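Local atomic coordinates of aldehyde dehydrogenase (PDB entry 5KF0), a protein that probably catalyses the NAD(P)-dependent oxidation of aldehydes to carboxylic acids and is seen here with bound NADPH. Residues G153-S159 / C180-P186; P174-A178 / I471-T475; R231-G237 / K252-L258. All coordinates share one frame; numbering follows the deposited sequence.

In the fold
The three contacts lie close together in the fold, their centres about 10 to 13 Å apart. Interactions 1 and 3 are parallel strand pairs of the same sheet. Their inner strands, 155-158 and 232-236, are neighbours, so 182-185, 155-158, 232-236 and 253-257 run side by side. Both pairs reach NADPH at their C-terminal ends. Both segments of interaction 1 precede those of interaction 3. Interaction 2 sets helix 164-178, the crossover of interaction 1, against the end of helix 467-473. Its first segment comes from between the strands of interaction 1, its second from beyond interaction 3. Met474 touches both Phe157 and Leu232, which ties the C-terminal region to the cofactor-binding sheet.

Interaction 1: G153-S159 / C180-P186; sequences GPCSFIS and CPFVLKP. With NDP (NADPH dihydro-nicotinamide-adenine-dinucleotide phosphate), chain E.
Phe157 turns its CG anti to its carbonyl carbon (chi1 -68°), while Phe182 holds its CG between backbone N and carbonyl carbon (chi1 67°). These torsions bring the two rings together on one face of a parallel strand pair. Strands 155-158 and 182-185 belong to a beta-alpha-beta unit of the Rossmann-like cofactor domain, with helix 164-178 as the crossover. The ring planes are inclined by 29° and the rings are offset, with little overlap. Between these two side chains the closest atoms are Phe157 CE2 and Phe182 CB, at 3.4 Å. Helix 164-178 packs over this face, where Ala175 meets both rings. Leu184 bends its CD1 back to Phe157 CB at 3.6 Å. Near the start of the strands Cys155 SG lies against Cys180 CB.

The backbones are joined by a regular parallel ladder. Cys155 N donates to Pro181 O, Val183 N to Cys155 O, and Phe157 N to Val183 O. Lys185 N donates to Phe157 O at 2.8 Å. The last rung, Ser159 N to Lys185 O, is weak.

The other face carries Ser156, Val183, Ile158 and Lys185. Ser156 OG hydrogen-bonds to Phe224 O. At its C-terminal end the pair holds the adenosine half of NADPH. Ile158 CG2 packs against the ribose, and its CD1 lies near the adenine. The Lys185 chain is extended as far as CD and then folds twice, which turns NZ toward the ribose. NZ donates to NDP O2B, O2X and O3B. It also donates to Pro186 O from above the carbonyl plane, and to Ala216 O. The amine thus reaches the 2'-phosphate, the group that distinguishes NADPH from NADH. The 3'-hydroxyl O3B of NADPH in turn donates to Ser159 O at 2.8 Å.

Interaction 2: P174-A178 / I471-T475; sequences PALAA and IEDMT
Met474 lays its sulfur against the backbone of helix 164-178, with SD 3.5 Å from Ala175 N. Its CG is anti to the carbonyl carbon (chi1 -63°), and the chain beyond CG is extended. This straight shape carries SD across to the helix, where it also meets the CB atoms of Pro174 and Ala175. The methyl end goes on to the ring of Phe157.

Ile471 reaches the same helix with its longer branch. CG1 is anti to the carbonyl carbon (chi1 -72°), and CD1 continues outward to touch Ala177 CB at 4.0 Å. Midway, CG1 rests on Pro174 CB, also at 4.0 Å. The shorter branch, CG2, lies more loosely near Ala178 CB.

Ala178 CB points into the other segment and is met by Met474 CB and by Thr475 CG2, the latter at 3.9 Å. Thr475 sets OG1 between its backbone N and carbonyl carbon (chi1 53°). From there OG1 donates to Ile471 O at 2.8 Å, one turn back, while CG2 stays turned to Ala178. Arg149 NE also hydrogen-bonds to OG1, so this buried hydroxyl has two hydrogen-bond partners.

Helix 467-473 has ended by Met474. The contact is apolar packing between the C-terminal ends of two helices, the crossover helix 164-178 of the Rossmann-like domain and helix 467-473, where the chain enters strand 475-483.

Interaction 3: R231-G237 / K252-L258; sequences RLLSFTG and KKVVLEL. With NDP (NADPH dihydro-nicotinamide-adenine-dinucleotide phosphate), chain E.
The nicotinamide end of the NADPH pocket forms where strands 232-236 and 253-257 end. Glu257 OE1 accepts a hydrogen bond from the carboxamide nitrogen NDP N7N at 3.1 Å. Leu258 O takes a second one from N7N at 2.9 Å, almost straight at 177°. Both come from one nitrogen, which probably fixes how the amide is turned. Glu257 is bent at chi2 (-79°), which helps direct its carboxylate to the amide. Thr236 lies alongside Glu257, with OG1 3.4 Å from Glu257 CB. Its CG2 packs on NDP C3N, and OG1 hydrogen-bonds to Lys171 NZ.

The strands are parallel and joined by helix 239-248 as a Rossmann-like beta-alpha-beta crossover. Six backbone bonds join them, Lys253 N to Arg231 O through Gly237 N to Glu257 O.

On the face of Leu233, Phe235 and Leu256, the Phe235 ring has its edge toward Leu258 CD2, with CE2 3.6 Å away. Another part of that edge meets the adenosine ribose, CE1 3.2 Å from NDP O4B. On the reverse face Leu232 CD1 meets Val255 CG2 at 3.9 Å. At the start Lys252 CD rests on Leu233 CB, and Lys252 NZ donates to the backbone oxygens of Thr225, Asp227 and Ala249.

Interaction 1: G153-S159 / C180-P186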
loop_
_atom_site.group_PDB
_atom_site.type_symbol
_atom_site.label_atom_id
_atom_site.label_comp_id
_atom_site.label_asym_id
_atom_site.label_seq_id
_atom_site.Cartn_x
_atom_site.Cartn_y
_atom_site.Cartn_z
ATOM N N GLY A 153 10.562 20.289 7.665
ATOM C CA GLY A 153 11.142 21.578 7.950
ATOM C C GLY A 153 12.559 21.633 7.430
ATOM O O GLY A 153 12.962 20.806 6.604
ATOM N N PRO A 154 13.353 22.590 7.909
ATOM C CA PRO A 154 14.745 22.681 7.446
ATOM C C PRO A 154 15.522 21.421 7.793
ATOM O O PRO A 154 15.462 20.925 8.921
ATOM C CB PRO A 154 15.290 23.901 8.195
ATOM C CG PRO A 154 14.049 24.711 8.549
ATOM C CD PRO A 154 13.019 23.662 8.861
ATOM N N CYS A 155 16.257 20.909 6.810
ATOM C CA CYS A 155 17.045 19.694 6.966
ATOM C C CYS A 155 18.524 20.029 6.871
ATOM O O CYS A 155 18.930 20.829 6.027
ATOM C CB CYS A 155 16.710 18.659 5.888
ATOM S SG CYS A 155 15.020 18.012 5.977
ATOM N N SER A 156 19.314 19.382 7.728
ATOM C CA SER A 156 20.767 19.484 7.728
ATOM C C SER A 156 21.334 18.217 7.093
ATOM O O SER A 156 21.057 17.108 7.562
ATOM C CB SER A 156 21.300 19.647 9.153
ATOM O OG SER A 156 22.722 19.637 9.153
ATOM N N PHE A 157 22.131 18.383 6.039
ATOM C CA PHE A 157 22.664 17.276 5.251
ATOM C C PHE A 157 24.187 17.319 5.281
ATOM O O PHE A 157 24.781 18.361 4.988
ATOM C CB PHE A 157 22.197 17.357 3.789
ATOM C CG PHE A 157 20.722 17.117 3.598
ATOM C CD1 PHE A 157 19.993 16.347 4.506
ATOM C CD2 PHE A 157 20.068 17.644 2.486
ATOM C CE1 PHE A 157 18.632 16.120 4.306
ATOM C CE2 PHE A 157 18.716 17.408 2.272
ATOM C CZ PHE A 157 17.995 16.650 3.187
ATOM N N ILE A 158 24.813 16.188 5.605
ATOM C CA ILE A 158 26.269 16.062 5.622
ATOM C C ILE A 158 26.645 14.828 4.810
ATOM O O ILE A 158 26.096 13.746 5.051
ATOM C CB ILE A 158 26.800 15.938 7.064
ATOM C CG1 ILE A 158 26.521 17.212 7.869
ATOM C CG2 ILE A 158 28.305 15.623 7.050
ATOM C CD1 ILE A 158 26.852 17.068 9.370
ATOM N N SER A 159 27.585 14.975 3.869
ATOM C CA SER A 159 27.928 13.903 2.943
ATOM C C SER A 159 29.428 13.634 2.925
ATOM O O SER A 159 30.227 14.481 3.339
ATOM C CB SER A 159 27.428 14.241 1.524
ATOM O OG SER A 159 27.921 15.493 1.057
ATOM N N CYS A 180 11.200 20.179 1.467
ATOM C CA CYS A 180 11.997 20.654 2.602
ATOM C C CYS A 180 13.095 21.585 2.136
ATOM O O CYS A 180 13.879 21.205 1.250
ATOM C CB CYS A 180 12.657 19.489 3.331
ATOM S SG CYS A 180 11.561 18.395 4.198
ATOM N N PRO A 181 13.229 22.772 2.729
ATOM C CA PRO A 181 14.483 23.518 2.591
ATOM C C PRO A 181 15.613 22.730 3.239
ATOM O O PRO A 181 15.404 21.991 4.208
ATOM C CB PRO A 181 14.211 24.823 3.357
ATOM C CG PRO A 181 12.714 24.838 3.629
ATOM C CD PRO A 181 12.330 23.391 3.713
ATOM N N PHE A 182 16.825 22.891 2.706
ATOM C CA PHE A 182 17.945 22.139 3.261
ATOM C C PHE A 182 19.229 22.950 3.159
ATOM O O PHE A 182 19.376 23.824 2.298
ATOM C CB PHE A 182 18.130 20.784 2.554
ATOM C CG PHE A 182 18.563 20.904 1.120
ATOM C CD1 PHE A 182 19.917 20.995 0.794
ATOM C CD2 PHE A 182 17.617 20.939 0.095
ATOM C CE1 PHE A 182 20.327 21.115 -0.530
ATOM C CE2 PHE A 182 18.014 21.058 -1.241
ATOM C CZ PHE A 182 19.370 21.155 -1.553
ATOM N N VAL A 183 20.180 22.599 4.019
ATOM C CA VAL A 183 21.539 23.123 3.975
ATOM C C VAL A 183 22.459 21.912 3.901
ATOM O O VAL A 183 22.443 21.071 4.806
ATOM C CB VAL A 183 21.874 23.984 5.206
ATOM C CG1 VAL A 183 23.282 24.589 5.059
ATOM C CG2 VAL A 183 20.827 25.115 5.400
ATOM N N LEU A 184 23.242 21.818 2.826
ATOM C CA LEU A 184 24.131 20.685 2.582
ATOM C C LEU A 184 25.575 21.101 2.828
ATOM O O LEU A 184 26.033 22.114 2.288
ATOM C CB LEU A 184 23.984 20.173 1.142
ATOM C CG LEU A 184 25.037 19.152 0.664
ATOM C CD1 LEU A 184 24.924 17.832 1.429
ATOM C CD2 LEU A 184 24.930 18.908 -0.851
ATOM N N LYS A 185 26.278 20.326 3.648
ATOM C CA LYS A 185 27.718 20.481 3.837
ATOM C C LYS A 185 28.413 19.302 3.176
ATOM O O LYS A 185 28.385 18.184 3.717
ATOM C CB LYS A 185 28.086 20.543 5.321
ATOM C CG LYS A 185 29.533 21.013 5.540
ATOM C CD LYS A 185 30.114 20.523 6.873
ATOM C CE LYS A 185 30.658 19.096 6.732
ATOM N NZ LYS A 185 31.820 19.076 5.769
ATOM N N PRO A 186 29.031 19.482 2.019
ATOM C CA PRO A 186 29.768 18.385 1.397
ATOM C C PRO A 186 31.089 18.164 2.120
ATOM O O PRO A 186 31.513 18.967 2.953
ATOM C CB PRO A 186 29.996 18.890 -0.034
ATOM C CG PRO A 186 30.177 20.392 0.169
ATOM C CD PRO A 186 29.201 20.754 1.288
HETATM P PA NDP E . 33.900 11.229 7.564
HETATM O O1A NDP E . 33.090 10.719 8.708
HETATM O O2A NDP E . 35.371 11.437 7.929
HETATM O O5B NDP E . 33.322 12.588 6.975
HETATM C C5B NDP E . 31.983 12.557 6.422
HETATM C C4B NDP E . 31.408 13.948 6.466
HETATM O O4B NDP E . 31.178 14.332 7.841
HETATM C C3B NDP E . 32.309 15.039 5.871
HETATM O O3B NDP E . 31.517 16.049 5.252
HETATM C C2B NDP E . 32.981 15.602 7.124
HETATM O O2B NDP E . 33.457 16.958 6.995
HETATM C C1B NDP E . 31.791 15.583 8.066
HETATM N N9A NDP E . 32.137 15.688 9.478
HETATM C C8A NDP E . 33.076 14.985 10.185
HETATM N N7A NDP E . 33.103 15.272 11.466
HETATM C C5A NDP E . 32.115 16.233 11.608
HETATM C C6A NDP E . 31.631 16.943 12.725
HETATM N N6A NDP E . 32.123 16.814 13.963
HETATM N N1A NDP E . 30.619 17.817 12.522
HETATM C C2A NDP E . 30.137 17.972 11.286
HETATM N N3A NDP E . 30.515 17.365 10.158
HETATM C C4A NDP E . 31.514 16.503 10.390
HETATM O O3 NDP E . 33.784 10.206 6.354
HETATM P PN NDP E . 34.485 10.130 4.928
HETATM O O1N NDP E . 34.231 11.386 4.177
HETATM O O2N NDP E . 35.932 9.776 5.163
HETATM O O5D NDP E . 33.745 8.942 4.184
HETATM C C5D NDP E . 33.997 7.546 4.411
HETATM C C4D NDP E . 32.978 7.018 5.390
HETATM O O4D NDP E . 31.637 7.224 4.869
HETATM C C3D NDP E . 33.123 5.514 5.636
HETATM O O3D NDP E . 32.971 5.163 7.007
HETATM C C2D NDP E . 32.013 4.936 4.760
HETATM O O2D NDP E . 31.549 3.635 5.104
HETATM C C1D NDP E . 30.934 5.998 4.922
HETATM N N1N NDP E . 29.997 5.874 3.812
HETATM C C2N NDP E . 28.679 5.543 4.018
HETATM C C3N NDP E . 27.833 5.264 3.007
HETATM C C7N NDP E . 26.387 4.991 3.230
HETATM O O7N NDP E . 25.587 5.350 2.354
HETATM N N7N NDP E . 26.014 4.316 4.315
HETATM C C4N NDP E . 28.342 5.189 1.612
HETATM C C5N NDP E . 29.658 5.879 1.482
HETATM C C6N NDP E . 30.417 6.114 2.536
HETATM P P2B NDP E . 34.956 17.280 6.411
HETATM O O1X NDP E . 35.532 16.012 5.904
HETATM O O2X NDP E . 34.699 18.362 5.405
HETATM O O3X NDP E . 35.748 17.851 7.569
#

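Interaction 2: P174-A178 / I471-T475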
loop_
_atom_site.group_PDB
_atom_site.type_symbol
_atom_site.label_atom_id
_atom_site.label_comp_id
_atom_site.label_asym_id
_atom_site.label_seq_id
_atom_site.Cartn_x
_atom_site.Cartn_y
_atom_site.Cartn_z
ATOM N N PRO A 174 15.376 13.790 -2.588
ATOM C CA PRO A 174 14.143 13.574 -1.803
ATOM C C PRO A 174 13.699 14.809 -1.049
ATOM O O PRO A 174 12.487 15.019 -0.883
ATOM C CB PRO A 174 14.507 12.441 -0.835
ATOM C CG PRO A 174 15.875 11.994 -1.181
ATOM C CD PRO A 174 16.491 12.916 -2.164
ATOM N N ALA A 175 14.636 15.644 -0.591
ATOM C CA ALA A 175 14.238 16.871 0.085
ATOM C C ALA A 175 13.415 17.749 -0.843
ATOM O O ALA A 175 12.393 18.311 -0.431
ATOM C CB ALA A 175 15.472 17.625 0.585
ATOM N N LEU A 176 13.842 17.875 -2.106
ATOM C CA LEU A 176 13.077 18.669 -3.070
ATOM C C LEU A 176 11.723 18.029 -3.356
ATOM O O LEU A 176 10.697 18.727 -3.430
ATOM C CB LEU A 176 13.880 18.830 -4.364
ATOM C CG LEU A 176 15.172 19.641 -4.213
ATOM C CD1 LEU A 176 16.074 19.428 -5.421
ATOM C CD2 LEU A 176 14.854 21.118 -4.046
ATOM N N ALA A 177 11.698 16.696 -3.499
ATOM C CA ALA A 177 10.438 15.994 -3.715
ATOM C C ALA A 177 9.490 16.202 -2.545
ATOM O O ALA A 177 8.276 16.365 -2.740
ATOM C CB ALA A 177 10.696 14.497 -3.913
ATOM N N ALA A 178 10.026 16.188 -1.322
ATOM C CA ALA A 178 9.205 16.297 -0.119
ATOM C C ALA A 178 8.828 17.730 0.216
ATOM O O ALA A 178 7.888 17.937 0.989
ATOM C CB ALA A 178 9.935 15.695 1.084
ATOM N N ILE A 471 12.050 10.278 1.745
ATOM C CA ILE A 471 10.859 11.130 1.817
ATOM C C ILE A 471 10.104 10.888 3.120
ATOM O O ILE A 471 9.623 11.834 3.754
ATOM C CB ILE A 471 9.957 10.902 0.587
ATOM C CG1 ILE A 471 10.603 11.497 -0.663
ATOM C CG2 ILE A 471 8.566 11.530 0.803
ATOM C CD1 ILE A 471 9.832 11.174 -1.957
ATOM N N GLU A 472 9.994 9.623 3.543
ATOM C CA GLU A 472 9.326 9.333 4.810
ATOM C C GLU A 472 10.018 10.033 5.973
ATOM O O GLU A 472 9.356 10.616 6.843
ATOM C CB GLU A 472 9.266 7.821 5.053
ATOM C CG GLU A 472 8.419 7.470 6.257
ATOM C CD GLU A 472 8.408 5.999 6.596
ATOM O OE1 GLU A 472 9.151 5.223 5.956
ATOM O OE2 GLU A 472 7.646 5.626 7.515
ATOM N N ASP A 473 11.358 9.997 6.010
ATOM C CA ASP A 473 12.062 10.643 7.114
ATOM C C ASP A 473 11.993 12.162 7.031
ATOM O O ASP A 473 12.082 12.838 8.062
ATOM C CB ASP A 473 13.527 10.200 7.146
ATOM C CG ASP A 473 13.698 8.808 7.710
ATOM O OD1 ASP A 473 12.851 8.384 8.519
ATOM O OD2 ASP A 473 14.678 8.139 7.343
ATOM N N MET A 474 11.857 12.713 5.830
ATOM C CA MET A 474 11.819 14.152 5.621
ATOM C C MET A 474 10.409 14.711 5.684
ATOM O O MET A 474 10.196 15.876 5.328
ATOM C CB MET A 474 12.462 14.500 4.280
ATOM C CG MET A 474 13.933 14.128 4.244
ATOM S SD MET A 474 14.694 14.407 2.639
ATOM C CE MET A 474 16.242 13.565 2.943
ATOM N N THR A 475 9.447 13.916 6.142
ATOM C CA THR A 475 8.086 14.399 6.307
ATOM C C THR A 475 7.545 13.952 7.655
ATOM O O THR A 475 7.992 12.949 8.228
ATOM C CB THR A 475 7.149 13.889 5.194
ATOM O OG1 THR A 475 7.237 12.459 5.088
ATOM C CG2 THR A 475 7.492 14.519 3.844
#

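Interaction 3: R231-G237 / K252-L258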
loop_
_atom_site.group_PDB
_atom_site.type_symbol
_atom_site.label_atom_id
_atom_site.label_comp_id
_atom_site.label_asym_id
_atom_site.label_seq_id
_atom_site.Cartn_x
_atom_site.Cartn_y
_atom_site.Cartn_z
ATOM N N ARG A 231 15.180 20.451 11.732
ATOM C CA ARG A 231 14.279 19.424 12.253
ATOM C C ARG A 231 14.762 18.008 11.966
ATOM O O ARG A 231 14.236 17.054 12.559
ATOM C CB ARG A 231 12.875 19.613 11.674
ATOM C CG ARG A 231 12.363 21.050 11.779
ATOM C CD ARG A 231 12.335 21.561 13.211
ATOM N NE ARG A 231 11.148 21.108 13.931
ATOM C CZ ARG A 231 9.987 21.764 13.953
ATOM N NH1 ARG A 231 9.853 22.911 13.299
ATOM N NH2 ARG A 231 8.957 21.272 14.627
ATOM N N LEU A 232 15.757 17.858 11.098
ATOM C CA LEU A 232 16.335 16.577 10.726
ATOM C C LEU A 232 17.810 16.797 10.451
ATOM O O LEU A 232 18.174 17.778 9.794
ATOM C CB LEU A 232 15.661 15.990 9.479
ATOM C CG LEU A 232 16.388 14.816 8.816
ATOM C CD1 LEU A 232 16.349 13.575 9.713
ATOM C CD2 LEU A 232 15.801 14.506 7.439
ATOM N N LEU A 233 18.647 15.915 10.989
ATOM C CA LEU A 233 20.035 15.774 10.567
ATOM C C LEU A 233 20.141 14.441 9.849
ATOM O O LEU A 233 19.799 13.402 10.423
ATOM C CB LEU A 233 21.000 15.815 11.753
ATOM C CG LEU A 233 22.409 15.275 11.458
ATOM C CD1 LEU A 233 23.182 16.208 10.517
ATOM C CD2 LEU A 233 23.199 15.065 12.747
ATOM N N SER A 234 20.577 14.464 8.595
ATOM C CA SER A 234 20.820 13.229 7.857
ATOM C C SER A 234 22.293 13.217 7.473
ATOM O O SER A 234 22.744 14.056 6.688
ATOM C CB SER A 234 19.900 13.112 6.642
ATOM O OG SER A 234 20.175 11.924 5.915
ATOM N N PHE A 235 23.028 12.269 8.050
ATOM C CA PHE A 235 24.483 12.207 7.993
ATOM C C PHE A 235 24.907 10.940 7.272
ATOM O O PHE A 235 24.455 9.842 7.621
ATOM C CB PHE A 235 25.079 12.236 9.410
ATOM C CG PHE A 235 26.563 11.930 9.450
ATOM C CD1 PHE A 235 27.492 12.948 9.332
ATOM C CD2 PHE A 235 27.016 10.617 9.588
ATOM C CE1 PHE A 235 28.858 12.668 9.353
ATOM C CE2 PHE A 235 28.376 10.328 9.605
ATOM C CZ PHE A 235 29.300 11.360 9.489
ATOM N N THR A 236 25.767 11.089 6.263
ATOM C CA THR A 236 26.427 9.954 5.621
ATOM C C THR A 236 27.933 10.114 5.796
ATOM O O THR A 236 28.511 11.121 5.360
ATOM C CB THR A 236 26.054 9.855 4.137
ATOM O OG1 THR A 236 24.627 9.734 4.011
ATOM C CG2 THR A 236 26.715 8.617 3.500
ATOM N N GLY A 237 28.562 9.129 6.434
ATOM C CA GLY A 237 29.977 9.233 6.745
ATOM C C GLY A 237 30.391 8.110 7.677
ATOM O O GLY A 237 29.717 7.082 7.758
ATOM N N LYS A 252 16.230 17.245 17.267
ATOM C CA LYS A 252 15.948 16.889 15.881
ATOM C C LYS A 252 15.998 15.379 15.666
ATOM O O LYS A 252 16.686 14.638 16.377
ATOM C CB LYS A 252 16.952 17.571 14.943
ATOM C CG LYS A 252 18.409 17.187 15.233
ATOM C CD LYS A 252 19.427 17.856 14.292
ATOM C CE LYS A 252 19.390 19.386 14.385
ATOM N NZ LYS A 252 19.708 19.952 15.737
ATOM N N LYS A 253 15.254 14.930 14.665
ATOM C CA LYS A 253 15.396 13.569 14.168
ATOM C C LYS A 253 16.783 13.369 13.567
ATOM O O LYS A 253 17.363 14.289 12.983
ATOM C CB LYS A 253 14.321 13.301 13.114
ATOM C CG LYS A 253 14.325 11.887 12.562
ATOM C CD LYS A 253 13.179 11.697 11.590
ATOM C CE LYS A 253 13.127 10.272 11.057
ATOM N NZ LYS A 253 12.938 9.267 12.143
ATOM N N VAL A 254 17.324 12.158 13.723
ATOM C CA VAL A 254 18.653 11.822 13.225
ATOM C C VAL A 254 18.557 10.588 12.344
ATOM O O VAL A 254 17.970 9.577 12.750
ATOM C CB VAL A 254 19.646 11.573 14.377
ATOM C CG1 VAL A 254 21.001 11.124 13.824
ATOM C CG2 VAL A 254 19.802 12.831 15.213
ATOM N N VAL A 255 19.136 10.674 11.144
ATOM C CA VAL A 255 19.301 9.550 10.225
ATOM C C VAL A 255 20.795 9.392 9.984
ATOM O O VAL A 255 21.486 10.382 9.735
ATOM C CB VAL A 255 18.558 9.787 8.898
ATOM C CG1 VAL A 255 18.950 8.724 7.864
ATOM C CG2 VAL A 255 17.034 9.825 9.104
ATOM N N LEU A 256 21.295 8.154 10.067
ATOM C CA LEU A 256 22.723 7.869 9.931
ATOM C C LEU A 256 22.951 6.812 8.859
ATOM O O LEU A 256 22.350 5.737 8.912
ATOM C CB LEU A 256 23.321 7.363 11.253
ATOM C CG LEU A 256 23.211 8.311 12.446
ATOM C CD1 LEU A 256 23.796 7.617 13.675
ATOM C CD2 LEU A 256 23.938 9.636 12.182
ATOM N N GLU A 257 23.833 7.110 7.908
ATOM C CA GLU A 257 24.265 6.165 6.873
ATOM C C GLU A 257 25.769 5.988 7.045
ATOM O O GLU A 257 26.542 6.867 6.661
ATOM C CB GLU A 257 23.923 6.693 5.476
ATOM C CG GLU A 257 22.439 6.596 5.118
ATOM C CD GLU A 257 22.031 5.200 4.691
ATOM O OE1 GLU A 257 22.895 4.293 4.617
ATOM O OE2 GLU A 257 20.816 5.003 4.450
ATOM N N LEU A 258 26.195 4.857 7.613
ATOM C CA LEU A 258 27.584 4.727 8.038
ATOM C C LEU A 258 28.302 3.599 7.295
ATOM O O LEU A 258 27.997 3.336 6.127
ATOM C CB LEU A 258 27.637 4.529 9.559
ATOM C CG LEU A 258 26.688 5.483 10.312
ATOM C CD1 LEU A 258 26.596 5.115 11.783
ATOM C CD2 LEU A 258 27.120 6.951 10.159
HETATM P PA NDP E . 33.900 11.229 7.564
HETATM O O1A NDP E . 33.090 10.719 8.708
HETATM O O2A NDP E . 35.371 11.437 7.929
HETATM O O5B NDP E . 33.322 12.588 6.975
HETATM C C5B NDP E . 31.983 12.557 6.422
HETATM C C4B NDP E . 31.408 13.948 6.466
HETATM O O4B NDP E . 31.178 14.332 7.841
HETATM C C3B NDP E . 32.309 15.039 5.871
HETATM O O3B NDP E . 31.517 16.049 5.252
HETATM C C2B NDP E . 32.981 15.602 7.124
HETATM O O2B NDP E . 33.457 16.958 6.995
HETATM C C1B NDP E . 31.791 15.583 8.066
HETATM N N9A NDP E . 32.137 15.688 9.478
HETATM C C8A NDP E . 33.076 14.985 10.185
HETATM N N7A NDP E . 33.103 15.272 11.466
HETATM C C5A NDP E . 32.115 16.233 11.608
HETATM C C6A NDP E . 31.631 16.943 12.725
HETATM N N6A NDP E . 32.123 16.814 13.963
HETATM N N1A NDP E . 30.619 17.817 12.522
HETATM C C2A NDP E . 30.137 17.972 11.286
HETATM N N3A NDP E . 30.515 17.365 10.158
HETATM C C4A NDP E . 31.514 16.503 10.390
HETATM O O3 NDP E . 33.784 10.206 6.354
HETATM P PN NDP E . 34.485 10.130 4.928
HETATM O O1N NDP E . 34.231 11.386 4.177
HETATM O O2N NDP E . 35.932 9.776 5.163
HETATM O O5D NDP E . 33.745 8.942 4.184
HETATM C C5D NDP E . 33.997 7.546 4.411
HETATM C C4D NDP E . 32.978 7.018 5.390
HETATM O O4D NDP E . 31.637 7.224 4.869
HETATM C C3D NDP E . 33.123 5.514 5.636
HETATM O O3D NDP E . 32.971 5.163 7.007
HETATM C C2D NDP E . 32.013 4.936 4.760
HETATM O O2D NDP E . 31.549 3.635 5.104
HETATM C C1D NDP E . 30.934 5.998 4.922
HETATM N N1N NDP E . 29.997 5.874 3.812
HETATM C C2N NDP E . 28.679 5.543 4.018
HETATM C C3N NDP E . 27.833 5.264 3.007
HETATM C C7N NDP E . 26.387 4.991 3.230
HETATM O O7N NDP E . 25.587 5.350 2.354
HETATM N N7N NDP E . 26.014 4.316 4.315
HETATM C C4N NDP E . 28.342 5.189 1.612
HETATM C C5N NDP E . 29.658 5.879 1.482
HETATM C C6N NDP E . 30.417 6.114 2.536
HETATM P P2B NDP E . 34.956 17.280 6.411
HETATM O O1X NDP E . 35.532 16.012 5.904
HETATM O O2X NDP E . 34.699 18.362 5.405
HETATM O O3X NDP E . 35.748 17.851 7.569
#